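Local coordinates for arginine kinase (Anthopleura japonica, PDB 4RF8), which catalyses the reversible transfer of phosphate from ATP to L-arginine, giving phospho-L-arginine and ADP, with two phosphagen kinase repeats in one chain, at residues T130-A135 against M286-H291; L282-R287 against L342-C347; I306-H311 against S335-L340. All coordinates share one frame; numbering follows the deposited sequence.

Contact 1: residues T130-A135 against M286-H291; sequences TRIRVA and MRASVH. With ADP (adenosine-5'-diphosphate), chain C.
Thr130 lies beside Val290 with its side chain pointing the same way, OG1 3.9 Å from Val290 CG2; the hydroxyl itself bonds to Gly243 O. Arg131 pairs with Ser289 through two backbone hydrogen bonds, Arg131 N to Ser289 O and Ser289 N to Arg131 O. Its side chain is extended from CG to NE and runs along the ADP, CD over the adenine, and the NH2 of Arg131 reaches ADP O2B at 3.1 Å. One water is shared by Arg131 NH2 and Arg287 O. Arg131 NH2 and Arg287 NH2 come within 3.8 Å of each other, both gathered round the diphosphate; Arg287 NH1 also has a salt bridge to Asp333. On the other face of the sheet, Ile132 CG2 rests 3.8 Å from Met286 CE. Arg133 pairs with Arg287 by two more backbone bonds. Its chain bends at chi2 (-92°) and chi3, which carries Arg133 NE to ADP O2B and NH1 to O3B; these contacts are improbably short, so their exact lengths are doubtful. Arg287 CB packs over one face of this guanidinium. Val134 CG1 meets Met286 CE at 3.7 Å. These are neighbouring antiparallel strands of the phosphagen kinase catalytic sheet, with arginines gripping the nucleotide phosphates on one face.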
loop_
_atom_site.group_PDB
_atom_site.type_symbol
_atom_site.label_atom_id
_atom_site.label_comp_id
_atom_site.label_asym_id
_atom_site.label_seq_id
_atom_site.Cartn_x
_atom_site.Cartn_y
_atom_site.Cartn_z
ATOM N N THR A 130 -3.920 0.214 -7.465
ATOM C CA THR A 130 -4.630 -0.115 -8.691
ATOM C C THR A 130 -5.723 -1.126 -8.359
ATOM O O THR A 130 -5.511 -2.023 -7.543
ATOM C CB THR A 130 -3.667 -0.712 -9.732
ATOM O OG1 THR A 130 -2.645 0.243 -10.042
ATOM C CG2 THR A 130 -4.403 -1.085 -11.008
ATOM N N ARG A 131 -6.888 -0.983 -8.981
ATOM C CA ARG A 131 -8.021 -1.848 -8.673
ATOM C C ARG A 131 -8.932 -1.988 -9.885
ATOM O O ARG A 131 -9.249 -0.998 -10.545
ATOM C CB ARG A 131 -8.804 -1.264 -7.495
ATOM C CG ARG A 131 -10.051 -2.036 -7.087
ATOM C CD ARG A 131 -10.830 -1.243 -6.042
ATOM N NE ARG A 131 -11.983 -1.967 -5.514
ATOM C CZ ARG A 131 -13.237 -1.782 -5.918
ATOM N NH1 ARG A 131 -14.219 -2.487 -5.374
ATOM N NH2 ARG A 131 -13.511 -0.895 -6.866
ATOM N N ILE A 132 -9.336 -3.219 -10.188
ATOM C CA ILE A 132 -10.304 -3.454 -11.255
ATOM C C ILE A 132 -11.438 -4.362 -10.769
ATOM O O ILE A 132 -11.196 -5.464 -10.267
ATOM C CB ILE A 132 -9.647 -4.053 -12.516
ATOM C CG1 ILE A 132 -8.443 -3.215 -12.944
ATOM C CG2 ILE A 132 -10.652 -4.126 -13.658
ATOM C CD1 ILE A 132 -7.642 -3.815 -14.080
ATOM N N ARG A 133 -12.671 -3.884 -10.918
ATOM C CA ARG A 133 -13.854 -4.624 -10.490
ATOM C C ARG A 133 -14.731 -4.940 -11.694
ATOM O O ARG A 133 -14.900 -4.094 -12.571
ATOM C CB ARG A 133 -14.650 -3.796 -9.468
ATOM C CG ARG A 133 -16.015 -4.373 -9.064
ATOM C CD ARG A 133 -17.169 -3.846 -9.933
ATOM N NE ARG A 133 -17.564 -2.476 -9.609
ATOM C CZ ARG A 133 -18.472 -1.779 -10.288
ATOM N NH1 ARG A 133 -18.773 -0.539 -9.922
ATOM N NH2 ARG A 133 -19.079 -2.317 -11.335
ATOM N N VAL A 134 -15.290 -6.149 -11.732
ATOM C CA VAL A 134 -16.346 -6.476 -12.690
ATOM C C VAL A 134 -17.558 -7.087 -11.985
ATOM O O VAL A 134 -17.425 -7.762 -10.962
ATOM C CB VAL A 134 -15.866 -7.423 -13.816
ATOM C CG1 VAL A 134 -14.783 -6.764 -14.645
ATOM C CG2 VAL A 134 -15.370 -8.744 -13.244
ATOM N N ALA A 135 -18.741 -6.833 -12.534
ATOM C CA ALA A 135 -19.968 -7.454 -12.047
ATOM C C ALA A 135 -20.428 -8.510 -13.050
ATOM O O ALA A 135 -20.500 -8.244 -14.252
ATOM C CB ALA A 135 -21.050 -6.410 -11.839
ATOM N N MET A 286 -17.632 -3.067 -15.599
ATOM C CA MET A 286 -16.278 -2.880 -15.095
ATOM C C MET A 286 -15.977 -1.471 -14.598
ATOM O O MET A 286 -16.317 -0.480 -15.244
ATOM C CB MET A 286 -15.252 -3.268 -16.167
ATOM C CG MET A 286 -13.823 -2.863 -15.818
ATOM S SD MET A 286 -12.593 -3.240 -17.081
ATOM C CE MET A 286 -12.421 -5.006 -16.852
ATOM N N ARG A 287 -15.331 -1.402 -13.438
ATOM C CA ARG A 287 -14.727 -0.168 -12.965
ATOM C C ARG A 287 -13.237 -0.399 -12.725
ATOM O O ARG A 287 -12.844 -1.073 -11.769
ATOM C CB ARG A 287 -15.406 0.327 -11.686
ATOM C CG ARG A 287 -14.844 1.643 -11.163
ATOM C CD ARG A 287 -15.661 2.196 -10.005
ATOM N NE ARG A 287 -15.183 3.513 -9.591
ATOM C CZ ARG A 287 -14.279 3.719 -8.638
ATOM N NH1 ARG A 287 -13.902 4.952 -8.333
ATOM N NH2 ARG A 287 -13.754 2.692 -7.985
ATOM N N ALA A 288 -12.413 0.134 -13.620
ATOM C CA ALA A 288 -10.967 0.113 -13.436
ATOM C C ALA A 288 -10.558 1.415 -12.765
ATOM O O ALA A 288 -11.026 2.485 -13.153
ATOM C CB ALA A 288 -10.258 -0.052 -14.762
ATOM N N SER A 289 -9.688 1.327 -11.762
ATOM C CA SER A 289 -9.381 2.485 -10.926
ATOM C C SER A 289 -7.921 2.565 -10.485
ATOM O O SER A 289 -7.247 1.546 -10.315
ATOM C CB SER A 289 -10.291 2.497 -9.698
ATOM O OG SER A 289 -9.855 3.445 -8.742
ATOM N N VAL A 290 -7.447 3.791 -10.294
ATOM C CA VAL A 290 -6.087 4.044 -9.842
ATOM C C VAL A 290 -6.095 5.228 -8.879
ATOM O O VAL A 290 -6.753 6.234 -9.139
ATOM C CB VAL A 290 -5.145 4.347 -11.035
ATOM C CG1 VAL A 290 -3.906 5.093 -10.574
ATOM C CG2 VAL A 290 -4.753 3.068 -11.761
ATOM N N HIS A 291 -5.392 5.094 -7.758
ATOM C CA HIS A 291 -5.171 6.231 -6.874
ATOM C C HIS A 291 -3.818 6.855 -7.208
ATOM O O HIS A 291 -2.786 6.183 -7.160
ATOM C CB HIS A 291 -5.245 5.810 -5.402
ATOM C CG HIS A 291 -6.632 5.490 -4.931
ATOM N ND1 HIS A 291 -6.923 5.190 -3.619
ATOM C CD2 HIS A 291 -7.808 5.426 -5.603
ATOM C CE1 HIS A 291 -8.219 4.954 -3.501
ATOM N NE2 HIS A 291 -8.777 5.090 -4.688
HETATM P PB ADP C . -17.198 -0.268 -7.067
HETATM O O1B ADP C . -17.511 -0.873 -5.720
HETATM O O2B ADP C . -16.350 -1.142 -7.954
HETATM O O3B ADP C . -18.394 0.328 -7.766
HETATM P PA ADP C . -16.268 1.856 -5.409
HETATM O O1A ADP C . -15.880 3.281 -5.723
HETATM O O2A ADP C . -17.543 1.564 -4.660
HETATM O O3A ADP C . -16.249 1.005 -6.779
HETATM O "O5'" ADP C . -15.063 1.175 -4.592
HETATM C "C5'" ADP C . -15.289 0.630 -3.294
HETATM C "C4'" ADP C . -14.059 0.879 -2.438
HETATM O "O4'" ADP C . -12.878 0.582 -3.191
HETATM C "C3'" ADP C . -13.992 2.345 -2.034
HETATM O "O3'" ADP C . -13.909 2.452 -0.610
HETATM C "C2'" ADP C . -12.721 2.875 -2.665
HETATM O "O2'" ADP C . -12.010 3.712 -1.753
HETATM C "C1'" ADP C . -11.921 1.627 -2.996
HETATM N N9 ADP C . -11.056 1.852 -4.184
HETATM C C8 ADP C . -11.436 2.308 -5.394
HETATM N N7 ADP C . -10.374 2.402 -6.238
HETATM C C5 ADP C . -9.281 2.003 -5.559
HETATM C C6 ADP C . -7.833 1.856 -5.845
HETATM N N6 ADP C . -7.319 2.160 -7.064
HETATM N N1 ADP C . -7.041 1.406 -4.849
HETATM C C2 ADP C . -7.529 1.099 -3.633
HETATM N N3 ADP C . -8.828 1.210 -3.304
HETATM C C4 ADP C . -9.737 1.650 -4.206
HETATM O O HOH W 1 -12.344 0.048 -9.188
#

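Contact 2: residues L282-R287 against L342-C347; sequences LGTGMR and LSEVQC. With ADP (adenosine-5'-diphosphate), chain C.
Thr284 and Met286 form the tight part of this buried contact, against the first turn of helix 344-369. Thr284 CG2 comes 3.2 Å from Leu342 O, and its CB lies 3.7 Å from Glu344 CG. The methyl can point there because OG1 takes the place between the backbone N and the carbonyl carbon (chi1 59°). From that place OG1 accepts from Met286 N at 3.1 Å, an ST turn that overlaps the end of the type II' beta turn from Leu282 to Gly285. The Met286 chain bends only at its last torsion (chi3 -76°). The Met286 and Glu344 side chains cross, with Met286 CE 3.6 Å from Glu344 CB, while SD lies 3.7 Å from Cys347 SG. No hydrogen bond joins the two segments.

The looser side is at the turn, where Gly283 O stays 4.2 Å from Glu344 OE2. The carboxylate lies against Thr284, but its polar partners are elsewhere: OE1 accepts from Asp109 N, and OE2 has a long, weak ion pair with Arg136. On the outer side of the helix start, Gln346 is exposed. Its OE1 accepts from Ser343 N, while Gln346 N gives to Ser343 OG at 3.0 Å, a capping box.

Sulfur, methyl and methylene groups thus join turn to helix by packing. The Asp109 amide bond, with a weaker contribution from distant Arg136, would probably stabilise the buried Glu344 carboxylate as an anion.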
loop_
_atom_site.group_PDB
_atom_site.type_symbol
_atom_site.label_atom_id
_atom_site.label_comp_id
_atom_site.label_asym_id
_atom_site.label_seq_id
_atom_site.Cartn_x
_atom_site.Cartn_y
_atom_site.Cartn_z
ATOM N N LEU A 282 -24.255 -2.233 -16.958
ATOM C CA LEU A 282 -24.272 -3.092 -18.143
ATOM C C LEU A 282 -22.994 -2.983 -18.975
ATOM O O LEU A 282 -22.123 -2.158 -18.690
ATOM C CB LEU A 282 -25.492 -2.791 -19.007
ATOM C CG LEU A 282 -26.826 -3.184 -18.382
ATOM C CD1 LEU A 282 -27.980 -2.558 -19.140
ATOM C CD2 LEU A 282 -26.972 -4.695 -18.346
ATOM N N GLY A 283 -22.885 -3.823 -20.001
ATOM C CA GLY A 283 -21.728 -3.809 -20.878
ATOM C C GLY A 283 -20.554 -4.584 -20.315
ATOM O O GLY A 283 -20.572 -5.814 -20.277
ATOM N N THR A 284 -19.531 -3.852 -19.883
ATOM C CA THR A 284 -18.341 -4.445 -19.291
ATOM C C THR A 284 -18.587 -4.791 -17.835
ATOM O O THR A 284 -17.928 -5.671 -17.281
ATOM C CB THR A 284 -17.154 -3.476 -19.340
ATOM O OG1 THR A 284 -17.482 -2.278 -18.625
ATOM C CG2 THR A 284 -16.809 -3.131 -20.774
ATOM N N GLY A 285 -19.524 -4.078 -17.215
ATOM C CA GLY A 285 -19.754 -4.196 -15.787
ATOM C C GLY A 285 -18.508 -3.864 -14.991
ATOM O O GLY A 285 -18.352 -4.301 -13.846
ATOM N N MET A 286 -17.632 -3.067 -15.599
ATOM C CA MET A 286 -16.278 -2.880 -15.095
ATOM C C MET A 286 -15.977 -1.471 -14.598
ATOM O O MET A 286 -16.317 -0.480 -15.244
ATOM C CB MET A 286 -15.252 -3.268 -16.167
ATOM C CG MET A 286 -13.823 -2.863 -15.818
ATOM S SD MET A 286 -12.593 -3.240 -17.081
ATOM C CE MET A 286 -12.421 -5.006 -16.852
ATOM N N ARG A 287 -15.331 -1.402 -13.438
ATOM C CA ARG A 287 -14.727 -0.168 -12.965
ATOM C C ARG A 287 -13.237 -0.399 -12.725
ATOM O O ARG A 287 -12.844 -1.073 -11.769
ATOM C CB ARG A 287 -15.406 0.327 -11.686
ATOM C CG ARG A 287 -14.844 1.643 -11.163
ATOM C CD ARG A 287 -15.661 2.196 -10.005
ATOM N NE ARG A 287 -15.183 3.513 -9.591
ATOM C CZ ARG A 287 -14.279 3.719 -8.638
ATOM N NH1 ARG A 287 -13.902 4.952 -8.333
ATOM N NH2 ARG A 287 -13.754 2.692 -7.985
ATOM N N LEU A 342 -17.916 -0.375 -25.466
ATOM C CA LEU A 342 -16.480 -0.632 -25.520
ATOM C C LEU A 342 -16.166 -1.912 -24.755
ATOM O O LEU A 342 -16.922 -2.306 -23.870
ATOM C CB LEU A 342 -15.685 0.548 -24.948
ATOM C CG LEU A 342 -15.466 0.665 -23.435
ATOM C CD1 LEU A 342 -14.608 1.876 -23.122
ATOM C CD2 LEU A 342 -16.776 0.737 -22.656
ATOM N N SER A 343 -15.059 -2.561 -25.102
ATOM C CA SER A 343 -14.677 -3.807 -24.448
ATOM C C SER A 343 -13.974 -3.532 -23.123
ATOM O O SER A 343 -13.558 -2.404 -22.855
ATOM C CB SER A 343 -13.764 -4.631 -25.356
ATOM O OG SER A 343 -12.476 -4.055 -25.449
ATOM N N GLU A 344 -13.850 -4.564 -22.295
ATOM C CA GLU A 344 -13.127 -4.449 -21.034
ATOM C C GLU A 344 -11.664 -4.097 -21.301
ATOM O O GLU A 344 -11.060 -3.313 -20.568
ATOM C CB GLU A 344 -13.226 -5.750 -20.234
ATOM C CG GLU A 344 -14.636 -6.102 -19.761
ATOM C CD GLU A 344 -15.463 -6.797 -20.828
ATOM O OE1 GLU A 344 -14.973 -6.945 -21.967
ATOM O OE2 GLU A 344 -16.606 -7.195 -20.525
ATOM N N VAL A 345 -11.111 -4.680 -22.361
ATOM C CA VAL A 345 -9.752 -4.381 -22.808
ATOM C C VAL A 345 -9.585 -2.901 -23.152
ATOM O O VAL A 345 -8.635 -2.255 -22.706
ATOM C CB VAL A 345 -9.369 -5.251 -24.026
ATOM C CG1 VAL A 345 -8.260 -4.600 -24.846
ATOM C CG2 VAL A 345 -8.951 -6.633 -23.571
ATOM N N GLN A 346 -10.512 -2.375 -23.947
ATOM C CA GLN A 346 -10.492 -0.970 -24.339
ATOM C C GLN A 346 -10.628 -0.056 -23.127
ATOM O O GLN A 346 -10.008 1.005 -23.060
ATOM C CB GLN A 346 -11.613 -0.682 -25.340
ATOM C CG GLN A 346 -11.325 -1.153 -26.760
ATOM C CD GLN A 346 -12.564 -1.160 -27.636
ATOM O OE1 GLN A 346 -13.679 -1.351 -27.152
ATOM N NE2 GLN A 346 -12.374 -0.953 -28.933
ATOM N N CYS A 347 -11.446 -0.482 -22.172
ATOM C CA CYS A 347 -11.664 0.259 -20.937
ATOM C C CYS A 347 -10.375 0.393 -20.123
ATOM O O CYS A 347 -10.016 1.487 -19.678
ATOM C CB CYS A 347 -12.744 -0.439 -20.111
ATOM S SG CYS A 347 -12.965 0.212 -18.452
HETATM P PB ADP C . -17.198 -0.268 -7.067
HETATM O O1B ADP C . -17.511 -0.873 -5.720
HETATM O O2B ADP C . -16.350 -1.142 -7.954
HETATM O O3B ADP C . -18.394 0.328 -7.766
HETATM P PA ADP C . -16.268 1.856 -5.409
HETATM O O1A ADP C . -15.880 3.281 -5.723
HETATM O O2A ADP C . -17.543 1.564 -4.660
HETATM O O3A ADP C . -16.249 1.005 -6.779
HETATM O "O5'" ADP C . -15.063 1.175 -4.592
HETATM C "C5'" ADP C . -15.289 0.630 -3.294
HETATM C "C4'" ADP C . -14.059 0.879 -2.438
HETATM O "O4'" ADP C . -12.878 0.582 -3.191
HETATM C "C3'" ADP C . -13.992 2.345 -2.034
HETATM O "O3'" ADP C . -13.909 2.452 -0.610
HETATM C "C2'" ADP C . -12.721 2.875 -2.665
HETATM O "O2'" ADP C . -12.010 3.712 -1.753
HETATM C "C1'" ADP C . -11.921 1.627 -2.996
HETATM N N9 ADP C . -11.056 1.852 -4.184
HETATM C C8 ADP C . -11.436 2.308 -5.394
HETATM N N7 ADP C . -10.374 2.402 -6.238
HETATM C C5 ADP C . -9.281 2.003 -5.559
HETATM C C6 ADP C . -7.833 1.856 -5.845
HETATM N N6 ADP C . -7.319 2.160 -7.064
HETATM N N1 ADP C . -7.041 1.406 -4.849
HETATM C C2 ADP C . -7.529 1.099 -3.633
HETATM N N3 ADP C . -8.828 1.210 -3.304
HETATM C C4 ADP C . -9.737 1.650 -4.206
#

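Contact 3: residues I306-H311 against S335-L340; sequences ILTKYH and SNRRRL
His311 and Arg338 meet flat on flat: the guanidinium lies on the imidazole with centres 3.9 Å apart and planes at 26°. The Arg338 side chain leaves its backbone with CB directed toward the helix segment. CG lies anti to the carbonyl carbon (chi1 -66°), and the chain stays extended through CD to NE. NE then stands over one face of the His311 ring, 3.6 Å from CD2. CZ follows at 3.7 Å from NE2 of His311. At the tip, NH2 lies 3.5 Å from His311 NE2, at an angle too poor for a hydrogen bond, and NH1 comes no closer than 4.2 Å to CE1. The opposite face of the ring has Thr308 O over its centre.

His311 closes helix 303-310 with positive phi, a Schellman motif, just before edge strand 312-316. Its carbonyl O is gripped twice. Arg337 N donates to it at 3.2 Å from above the carbonyl plane, and a water bridges it to Arg338 N. Arg337 bends at chi3 (-82°) and brings NH2 alongside the last helical turn, 3.9 Å from Leu307 O. Asn336 ND2 gives a hydrogen bond to Arg338 O, while its OD1 accepts from Ala288 N in the next strand.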
loop_
_atom_site.group_PDB
_atom_site.type_symbol
_atom_site.label_atom_id
_atom_site.label_comp_id
_atom_site.label_asym_id
_atom_site.label_seq_id
_atom_site.Cartn_x
_atom_site.Cartn_y
_atom_site.Cartn_z
ATOM N N ILE A 306 -8.068 16.237 -20.941
ATOM C CA ILE A 306 -7.419 14.929 -20.926
ATOM C C ILE A 306 -8.411 13.863 -20.460
ATOM O O ILE A 306 -8.488 12.776 -21.035
ATOM C CB ILE A 306 -6.174 14.934 -20.019
ATOM C CG1 ILE A 306 -5.055 15.753 -20.663
ATOM C CG2 ILE A 306 -5.681 13.522 -19.756
ATOM C CD1 ILE A 306 -4.002 16.213 -19.691
ATOM N N LEU A 307 -9.168 14.187 -19.416
ATOM C CA LEU A 307 -10.209 13.302 -18.902
ATOM C C LEU A 307 -11.239 12.987 -19.986
ATOM O O LEU A 307 -11.615 11.833 -20.188
ATOM C CB LEU A 307 -10.903 13.940 -17.696
ATOM C CG LEU A 307 -10.010 14.421 -16.552
ATOM C CD1 LEU A 307 -10.837 14.996 -15.414
ATOM C CD2 LEU A 307 -9.127 13.295 -16.046
ATOM N N THR A 308 -11.684 14.032 -20.676
ATOM C CA THR A 308 -12.636 13.906 -21.772
ATOM C C THR A 308 -12.070 13.044 -22.896
ATOM O O THR A 308 -12.760 12.179 -23.439
ATOM C CB THR A 308 -12.996 15.289 -22.346
ATOM O OG1 THR A 308 -13.477 16.139 -21.297
ATOM C CG2 THR A 308 -14.061 15.166 -23.420
ATOM N N LYS A 309 -10.809 13.284 -23.234
ATOM C CA LYS A 309 -10.163 12.627 -24.367
ATOM C C LYS A 309 -10.026 11.118 -24.177
ATOM O O LYS A 309 -10.210 10.348 -25.122
ATOM C CB LYS A 309 -8.796 13.266 -24.622
ATOM C CG LYS A 309 -8.088 12.792 -25.878
ATOM C CD LYS A 309 -7.127 13.859 -26.387
ATOM C CE LYS A 309 -5.789 13.262 -26.779
ATOM N NZ LYS A 309 -5.949 12.106 -27.700
ATOM N N TYR A 310 -9.711 10.698 -22.956
ATOM C CA TYR A 310 -9.535 9.281 -22.660
ATOM C C TYR A 310 -10.762 8.700 -21.959
ATOM O O TYR A 310 -10.764 7.534 -21.564
ATOM C CB TYR A 310 -8.266 9.055 -21.829
ATOM C CG TYR A 310 -7.002 9.479 -22.544
ATOM C CD1 TYR A 310 -6.404 8.650 -23.482
ATOM C CD2 TYR A 310 -6.413 10.708 -22.282
ATOM C CE1 TYR A 310 -5.258 9.033 -24.139
ATOM C CE2 TYR A 310 -5.265 11.099 -22.935
ATOM C CZ TYR A 310 -4.693 10.257 -23.862
ATOM O OH TYR A 310 -3.547 10.638 -24.518
ATOM N N HIS A 311 -11.800 9.522 -21.821
ATOM C CA HIS A 311 -13.062 9.108 -21.210
ATOM C C HIS A 311 -12.861 8.545 -19.807
ATOM O O HIS A 311 -13.260 7.419 -19.514
ATOM C CB HIS A 311 -13.800 8.104 -22.102
ATOM C CG HIS A 311 -14.113 8.631 -23.468
ATOM N ND1 HIS A 311 -13.334 8.348 -24.570
ATOM C CD2 HIS A 311 -15.112 9.430 -23.908
ATOM C CE1 HIS A 311 -13.844 8.947 -25.631
ATOM N NE2 HIS A 311 -14.922 9.610 -25.258
ATOM N N SER A 335 -10.866 6.786 -12.747
ATOM C CA SER A 335 -11.603 5.621 -13.223
ATOM C C SER A 335 -12.250 5.876 -14.577
ATOM O O SER A 335 -12.420 7.022 -14.992
ATOM C CB SER A 335 -12.664 5.189 -12.207
ATOM O OG SER A 335 -13.561 6.247 -11.914
ATOM N N ASN A 336 -12.601 4.793 -15.259
ATOM C CA ASN A 336 -13.297 4.871 -16.534
ATOM C C ASN A 336 -14.720 5.380 -16.370
ATOM O O ASN A 336 -15.391 5.071 -15.384
ATOM C CB ASN A 336 -13.338 3.493 -17.182
ATOM C CG ASN A 336 -13.912 2.437 -16.258
ATOM O OD1 ASN A 336 -13.454 2.273 -15.128
ATOM N ND2 ASN A 336 -14.926 1.719 -16.732
ATOM N N ARG A 337 -15.184 6.156 -17.343
ATOM C CA ARG A 337 -16.558 6.634 -17.336
ATOM C C ARG A 337 -17.477 5.676 -18.085
ATOM O O ARG A 337 -18.684 5.649 -17.846
ATOM C CB ARG A 337 -16.645 8.026 -17.965
ATOM C CG ARG A 337 -16.875 9.156 -16.973
ATOM C CD ARG A 337 -17.358 10.414 -17.685
ATOM N NE ARG A 337 -16.266 11.182 -18.280
ATOM C CZ ARG A 337 -15.906 12.397 -17.878
ATOM N NH1 ARG A 337 -16.555 12.988 -16.885
ATOM N NH2 ARG A 337 -14.902 13.024 -18.474
ATOM N N ARG A 338 -16.901 4.885 -18.987
ATOM C CA ARG A 338 -17.695 4.067 -19.905
ATOM C C ARG A 338 -17.848 2.607 -19.482
ATOM O O ARG A 338 -16.945 2.023 -18.880
ATOM C CB ARG A 338 -17.116 4.139 -21.321
ATOM C CG ARG A 338 -17.210 5.517 -21.954
ATOM C CD ARG A 338 -16.886 5.470 -23.438
ATOM N NE ARG A 338 -17.420 6.629 -24.151
ATOM C CZ ARG A 338 -17.311 6.815 -25.462
ATOM N NH1 ARG A 338 -16.683 5.917 -26.208
ATOM N NH2 ARG A 338 -17.828 7.899 -26.027
ATOM N N ARG A 339 -19.000 2.032 -19.821
ATOM C CA ARG A 339 -19.321 0.640 -19.523
ATOM C C ARG A 339 -19.815 -0.068 -20.783
ATOM O O ARG A 339 -19.446 -1.213 -21.054
ATOM C CB ARG A 339 -20.402 0.570 -18.442
ATOM C CG ARG A 339 -20.045 1.279 -17.142
ATOM C CD ARG A 339 -19.199 0.399 -16.235
ATOM N NE ARG A 339 -18.263 1.177 -15.426
ATOM C CZ ARG A 339 -18.585 1.811 -14.302
ATOM N NH1 ARG A 339 -19.828 1.772 -13.843
ATOM N NH2 ARG A 339 -17.661 2.492 -13.638
ATOM N N LEU A 340 -20.650 0.631 -21.550
ATOM C CA LEU A 340 -21.299 0.074 -22.739
ATOM C C LEU A 340 -20.729 0.645 -24.040
ATOM O O LEU A 340 -20.439 1.840 -24.131
ATOM C CB LEU A 340 -22.809 0.337 -22.689
ATOM C CG LEU A 340 -23.737 -0.816 -22.310
ATOM C CD1 LEU A 340 -25.188 -0.356 -22.264
ATOM C CD2 LEU A 340 -23.585 -1.951 -23.298
HETATM O O HOH W 2 -14.030 4.725 -20.181
#

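All three contacts lie in the catalytic part of the first repeat, around one eight-stranded antiparallel sheet. Strands 127-136, 286-293, 331-336 and 312-316 are consecutive across it. Contact 1 joins the first two. Contact 2 starts on the turn leading into strand 286-293 and shares Met286 and Arg287 with contact 1; their centres are about 10 Å apart. Contact 3 sits about 13 Å from contact 1 and about 11 Å from contact 2, centre to centre, at the far edge of the sheet. Along the chain it is nested inside the loop closed by contact 2. A hydrogen bond from Asn336 ND2 to Met286 O ties contact 3 directly to the nucleotide-binding strand that contacts 1 and 2 share.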